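Local coordinates for UDP-N-acetylglucosamine 4,6-dehydratase (PDB 3PVZ), which probably acts as a nucleotide-sugar dehydratase of the extended short-chain dehydrogenase/reductase type, a Rossmann-fold lyase that holds NAD, at residues Val225-Ile230 against Ile268-Ile273; Leu8-Arg13 against Val275-Gln280. All blocks are in the same frame, centred on the assembly; numbering follows the deposited sequence.

Interaction 1: residues Val225-Ile230 against Ile268-Ile273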
loop_
_atom_site.group_PDB
_atom_site.type_symbol
_atom_site.label_atom_id
_atom_site.label_comp_id
_atom_site.label_asym_id
_atom_site.label_seq_id
_atom_site.Cartn_x
_atom_site.Cartn_y
_atom_site.Cartn_z
ATOM N N VAL A 225 14.904 1.365 -17.321
ATOM C CA VAL A 225 14.604 2.676 -17.859
ATOM C C VAL A 225 14.992 3.703 -16.799
ATOM O O VAL A 225 14.650 3.554 -15.645
ATOM C CB VAL A 225 13.090 2.769 -18.205
ATOM C CG1 VAL A 225 12.639 4.214 -18.417
ATOM C CG2 VAL A 225 12.767 1.937 -19.442
ATOM N N ALA A 226 15.748 4.726 -17.161
ATOM C CA ALA A 226 16.250 5.676 -16.166
ATOM C C ALA A 226 16.699 6.966 -16.807
ATOM O O ALA A 226 17.430 6.934 -17.795
ATOM C CB ALA A 226 17.394 5.085 -15.426
ATOM N N PRO A 227 16.294 8.117 -16.224
ATOM C CA PRO A 227 16.782 9.385 -16.712
ATOM C C PRO A 227 18.306 9.495 -16.609
ATOM O O PRO A 227 18.882 9.070 -15.609
ATOM C CB PRO A 227 16.115 10.418 -15.794
ATOM C CG PRO A 227 14.989 9.715 -15.108
ATOM C CD PRO A 227 15.333 8.261 -15.108
ATOM N N ASN A 228 18.953 10.054 -17.638
ATOM C CA ASN A 228 20.369 10.285 -17.533
ATOM C C ASN A 228 20.643 11.721 -17.217
ATOM O O ASN A 228 21.797 12.061 -17.038
ATOM C CB ASN A 228 21.175 9.779 -18.749
ATOM C CG ASN A 228 20.747 10.406 -20.070
ATOM O OD1 ASN A 228 20.018 11.399 -20.112
ATOM N ND2 ASN A 228 21.231 9.825 -21.171
ATOM N N ASP A 229 19.593 12.540 -17.082
ATOM C CA ASP A 229 19.763 13.998 -16.867
ATOM C C ASP A 229 19.178 14.545 -15.543
ATOM O O ASP A 229 19.037 15.750 -15.358
ATOM C CB ASP A 229 19.200 14.781 -18.062
ATOM C CG ASP A 229 17.687 14.625 -18.211
ATOM O OD1 ASP A 229 17.076 13.762 -17.507
ATOM O OD2 ASP A 229 17.112 15.361 -19.051
ATOM N N ILE A 230 18.855 13.648 -14.628
ATOM C CA ILE A 230 18.386 14.004 -13.284
ATOM C C ILE A 230 19.382 13.394 -12.281
ATOM O O ILE A 230 19.615 12.179 -12.275
ATOM C CB ILE A 230 16.957 13.441 -13.011
ATOM C CG1 ILE A 230 15.989 13.810 -14.145
ATOM C CG2 ILE A 230 16.383 13.927 -11.670
ATOM C CD1 ILE A 230 15.941 15.265 -14.430
ATOM N N ILE A 268 24.304 11.973 -8.066
ATOM C CA ILE A 268 24.492 10.856 -8.972
ATOM C C ILE A 268 23.225 10.743 -9.788
ATOM O O ILE A 268 22.138 10.933 -9.278
ATOM C CB ILE A 268 24.666 9.506 -8.233
ATOM C CG1 ILE A 268 25.880 9.503 -7.312
ATOM C CG2 ILE A 268 24.801 8.335 -9.251
ATOM C CD1 ILE A 268 25.754 8.425 -6.152
ATOM N N SER A 269 23.353 10.397 -11.054
ATOM C CA SER A 269 22.181 10.279 -11.911
ATOM C C SER A 269 21.559 8.904 -11.740
ATOM O O SER A 269 22.212 7.990 -11.274
ATOM C CB SER A 269 22.561 10.532 -13.380
ATOM O OG SER A 269 23.086 9.355 -13.980
ATOM N N PHE A 270 20.291 8.791 -12.106
ATOM C CA PHE A 270 19.586 7.550 -12.053
ATOM C C PHE A 270 20.199 6.532 -13.008
ATOM O O PHE A 270 20.299 5.356 -12.664
ATOM C CB PHE A 270 18.100 7.748 -12.390
ATOM C CG PHE A 270 17.323 8.459 -11.323
ATOM C CD1 PHE A 270 16.964 7.798 -10.174
ATOM C CD2 PHE A 270 16.986 9.787 -11.451
ATOM C CE1 PHE A 270 16.270 8.429 -9.178
ATOM C CE2 PHE A 270 16.286 10.440 -10.451
ATOM C CZ PHE A 270 15.929 9.756 -9.299
ATOM N N ALA A 271 20.551 6.976 -14.213
ATOM C CA ALA A 271 21.222 6.112 -15.178
ATOM C C ALA A 271 22.535 5.569 -14.608
ATOM O O ALA A 271 22.860 4.370 -14.753
ATOM C CB ALA A 271 21.495 6.866 -16.477
ATOM N N ASP A 272 23.283 6.442 -13.946
ATOM C CA ASP A 272 24.549 6.040 -13.383
ATOM C C ASP A 272 24.362 4.989 -12.281
ATOM O O ASP A 272 25.123 4.026 -12.229
ATOM C CB ASP A 272 25.354 7.248 -12.934
ATOM C CG ASP A 272 26.146 7.890 -14.100
ATOM O OD1 ASP A 272 26.181 7.306 -15.204
ATOM O OD2 ASP A 272 26.742 8.976 -13.925
ATOM N N ILE A 273 23.330 5.127 -11.455
ATOM C CA ILE A 273 23.040 4.089 -10.450
ATOM C C ILE A 273 22.672 2.797 -11.141
ATOM O O ILE A 273 23.137 1.757 -10.728
ATOM C CB ILE A 273 21.884 4.434 -9.503
ATOM C CG1 ILE A 273 22.153 5.706 -8.691
ATOM C CG2 ILE A 273 21.610 3.272 -8.526
ATOM C CD1 ILE A 273 23.379 5.675 -7.840
HETATM O O HOH W 1 23.613 10.494 -16.455
#

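Interaction 2: residues Leu8-Arg13 against Val275-Gln280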
loop_
_atom_site.group_PDB
_atom_site.type_symbol
_atom_site.label_atom_id
_atom_site.label_comp_id
_atom_site.label_asym_id
_atom_site.label_seq_id
_atom_site.Cartn_x
_atom_site.Cartn_y
_atom_site.Cartn_z
ATOM N N LEU A 8 25.362 1.162 -0.204
ATOM C CA LEU A 8 26.370 2.224 -0.129
ATOM C C LEU A 8 27.250 2.268 -1.355
ATOM O O LEU A 8 27.348 3.304 -2.020
ATOM C CB LEU A 8 27.239 2.082 1.131
ATOM C CG LEU A 8 26.634 2.674 2.413
ATOM C CD1 LEU A 8 27.530 2.387 3.621
ATOM C CD2 LEU A 8 26.411 4.178 2.271
ATOM N N SER A 9 27.888 1.150 -1.679
ATOM C CA SER A 9 28.711 1.124 -2.879
ATOM C C SER A 9 27.895 1.558 -4.107
ATOM O O SER A 9 28.407 2.272 -4.940
ATOM C CB SER A 9 29.384 -0.245 -3.094
ATOM O OG SER A 9 28.471 -1.314 -2.898
ATOM N N LEU A 10 26.623 1.182 -4.198
ATOM C CA LEU A 10 25.785 1.632 -5.324
ATOM C C LEU A 10 25.594 3.140 -5.374
ATOM O O LEU A 10 25.534 3.711 -6.458
ATOM C CB LEU A 10 24.417 0.962 -5.340
ATOM C CG LEU A 10 24.408 -0.413 -5.987
ATOM C CD1 LEU A 10 23.030 -0.970 -5.958
ATOM C CD2 LEU A 10 24.914 -0.329 -7.430
ATOM N N ILE A 11 25.514 3.798 -4.224
ATOM C CA ILE A 11 25.304 5.242 -4.241
ATOM C C ILE A 11 26.618 5.992 -4.062
ATOM O O ILE A 11 26.650 7.106 -3.517
ATOM C CB ILE A 11 24.179 5.712 -3.249
ATOM C CG1 ILE A 11 24.431 5.227 -1.819
ATOM C CG2 ILE A 11 22.854 5.208 -3.719
ATOM C CD1 ILE A 11 23.449 5.791 -0.785
ATOM N N GLY A 12 27.707 5.385 -4.531
ATOM C CA GLY A 12 28.987 6.091 -4.674
ATOM C C GLY A 12 29.622 6.555 -3.384
ATOM O O GLY A 12 30.300 7.579 -3.361
ATOM N N ARG A 13 29.393 5.798 -2.313
ATOM C CA ARG A 13 29.924 6.087 -0.988
ATOM C C ARG A 13 30.404 4.775 -0.400
ATOM O O ARG A 13 30.102 3.723 -0.918
ATOM C CB ARG A 13 28.829 6.674 -0.069
ATOM C CG ARG A 13 28.553 8.155 -0.264
ATOM C CD ARG A 13 27.816 8.802 0.971
ATOM N NE ARG A 13 26.368 8.571 0.955
ATOM C CZ ARG A 13 25.673 8.000 1.942
ATOM N NH1 ARG A 13 26.257 7.591 3.061
ATOM N NH2 ARG A 13 24.371 7.850 1.807
ATOM N N VAL A 275 23.617 1.552 -14.117
ATOM C CA VAL A 275 24.835 0.917 -14.599
ATOM C C VAL A 275 25.607 0.262 -13.435
ATOM O O VAL A 275 25.897 -0.933 -13.490
ATOM C CB VAL A 275 25.714 1.913 -15.336
ATOM C CG1 VAL A 275 26.958 1.247 -15.819
ATOM C CG2 VAL A 275 24.943 2.514 -16.501
ATOM N N LYS A 276 25.876 1.009 -12.353
ATOM C CA LYS A 276 26.570 0.425 -11.195
ATOM C C LYS A 276 25.889 -0.835 -10.700
ATOM O O LYS A 276 26.553 -1.790 -10.296
ATOM C CB LYS A 276 26.650 1.409 -10.031
ATOM C CG LYS A 276 27.781 2.399 -10.168
ATOM C CD LYS A 276 27.519 3.690 -9.358
ATOM C CE LYS A 276 28.299 4.902 -9.927
ATOM N NZ LYS A 276 29.734 4.960 -9.499
ATOM N N TYR A 277 24.561 -0.799 -10.717
ATOM C CA TYR A 277 23.736 -1.829 -10.154
ATOM C C TYR A 277 23.738 -3.088 -11.037
ATOM O O TYR A 277 23.844 -4.202 -10.527
ATOM C CB TYR A 277 22.341 -1.257 -9.958
ATOM C CG TYR A 277 21.296 -2.234 -9.516
ATOM C CD1 TYR A 277 21.422 -2.944 -8.337
ATOM C CD2 TYR A 277 20.163 -2.427 -10.274
ATOM C CE1 TYR A 277 20.457 -3.829 -7.934
ATOM C CE2 TYR A 277 19.205 -3.299 -9.889
ATOM C CZ TYR A 277 19.346 -3.997 -8.725
ATOM O OH TYR A 277 18.351 -4.861 -8.391
ATOM N N LEU A 278 23.657 -2.895 -12.350
ATOM C CA LEU A 278 23.791 -3.999 -13.309
ATOM C C LEU A 278 25.167 -4.651 -13.244
ATOM O O LEU A 278 25.267 -5.850 -13.327
ATOM C CB LEU A 278 23.526 -3.515 -14.728
ATOM C CG LEU A 278 22.078 -3.158 -15.019
ATOM C CD1 LEU A 278 21.924 -2.455 -16.362
ATOM C CD2 LEU A 278 21.236 -4.405 -14.966
ATOM N N LYS A 279 26.228 -3.869 -13.073
ATOM C CA LYS A 279 27.581 -4.441 -12.964
ATOM C C LYS A 279 27.736 -5.232 -11.676
ATOM O O LYS A 279 28.365 -6.284 -11.668
ATOM C CB LYS A 279 28.650 -3.359 -13.021
ATOM C CG LYS A 279 28.634 -2.586 -14.319
ATOM C CD LYS A 279 30.004 -2.025 -14.627
ATOM C CE LYS A 279 30.003 -1.165 -15.878
ATOM N NZ LYS A 279 31.189 -0.280 -15.836
ATOM N N GLN A 280 27.154 -4.726 -10.591
ATOM C CA GLN A 280 27.180 -5.442 -9.313
ATOM C C GLN A 280 26.403 -6.776 -9.426
ATOM O O GLN A 280 26.714 -7.727 -8.729
ATOM C CB GLN A 280 26.665 -4.552 -8.157
ATOM C CG GLN A 280 27.580 -4.529 -6.913
ATOM C CD GLN A 280 27.251 -3.404 -5.907
ATOM O OE1 GLN A 280 27.973 -2.397 -5.817
ATOM N NE2 GLN A 280 26.170 -3.585 -5.139
#

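Interaction 1: residues Val225-Ile230 against Ile268-Ile273
The N-terminus of helix 270-280, capped by S269, offers backbone N-H groups to the carbonyls of P227, at the end of strand 224-227, and of I230 in the loop after it. S269 OG accepts the amide of D272 (D272 N to S269 OG 2.9 Å); a chi1 of 83°, with OG between the backbone N and the carbonyl carbon, turns it back over the first turn. One water joins S269 OG to N228 O. A271 N to P227 O is 3.0 Å, bent at the hydrogen (139°), the donor tilted 28° from the carbonyl plane. I230 O gets a weak bond from F270 N at 3.5 Å and a CA-H...O contact from S269 CA at 3.2 Å. At the edge of the F270 ring I230 CB lies in plane, and I230 CG2 is 3.7 Å from F270 CE2. P227 CD lies 3.9 Å from F270 CB. A226 CB packs against the backbone of F270 and A271 (3.9 Å to A271 N), and A271 CB meets N228 CB at 3.7 Å. L210 and L211 of helix 210-219 pack on F270, F311 of strand 306-312 on A226 and A271, and an I268-R232 backbone bond joins strands 268-269 and 231-235 in one three-stranded sheet.

Interaction 2: residues Leu8-Arg13 against Val275-Gln280
L10 puts a methyl almost against the backbone of helix 270-280: CD2 of L10 is 3.3 Å from Y277 CA and as near to Y277 N, a tight fit for a branched side chain on a main chain. The other methyl, L10 CD1, meets the Y277 ring obliquely, 3.5 Å from Y277 CD1. CG anti to the carbonyl carbon (chi1 -83°) and an extended chi2 carry the leucine's methyls across to the helix, and L10 CD2 also lies 3.6 Å from K276 CB. K276 runs alongside, its CD 3.5 Å from L10 O. L10 is the last residue of helix 7-10, which a Schellman motif ends: R13 N bonds to L8 O, G12 N to S9 O, and G12 is the C-prime residue with a positive phi of 65°. The short helix thus stops just where L10 touches Y277, and the chain turns off toward R13, whose guanidinium makes a salt bridge with E239. On the Q280 side, one of its two deposited conformers brings the amide obliquely past L10, with Q280 NE2 3.7 Å from L10 CG. S9 OG bonds to S6 O just before the segment; Q280 OE1, 3.2 Å from S9 OG in that conformer, is at most a doubtful second partner. From the rest of the chain, F205 also packs on L10, while F214 and I218 of helix 210-219 pack on Y277.

Both contacts use helix 270-280: interaction 1 holds its N-terminal turn, interaction 2 its later turns, with centres about 12 Å apart. Along the chain, interaction 1 is nested in the loop that interaction 2 closes. They meet through isoleucine methyls that lie against the C-terminal end of helix 7-10 and the turn after it: I268 CD1 is 3.1 Å from I11 O, and I273 CD1 is 3.2 Å from L10 O. Interaction 1 is the nearer to the cofactor, the F270 side chain about 9 Å from the bound NAD and about 3 Å from a thiocyanate probably from crystallisation. Interaction 2 lies away from the NAD-binding residues and packs the N-terminal helix onto the same element.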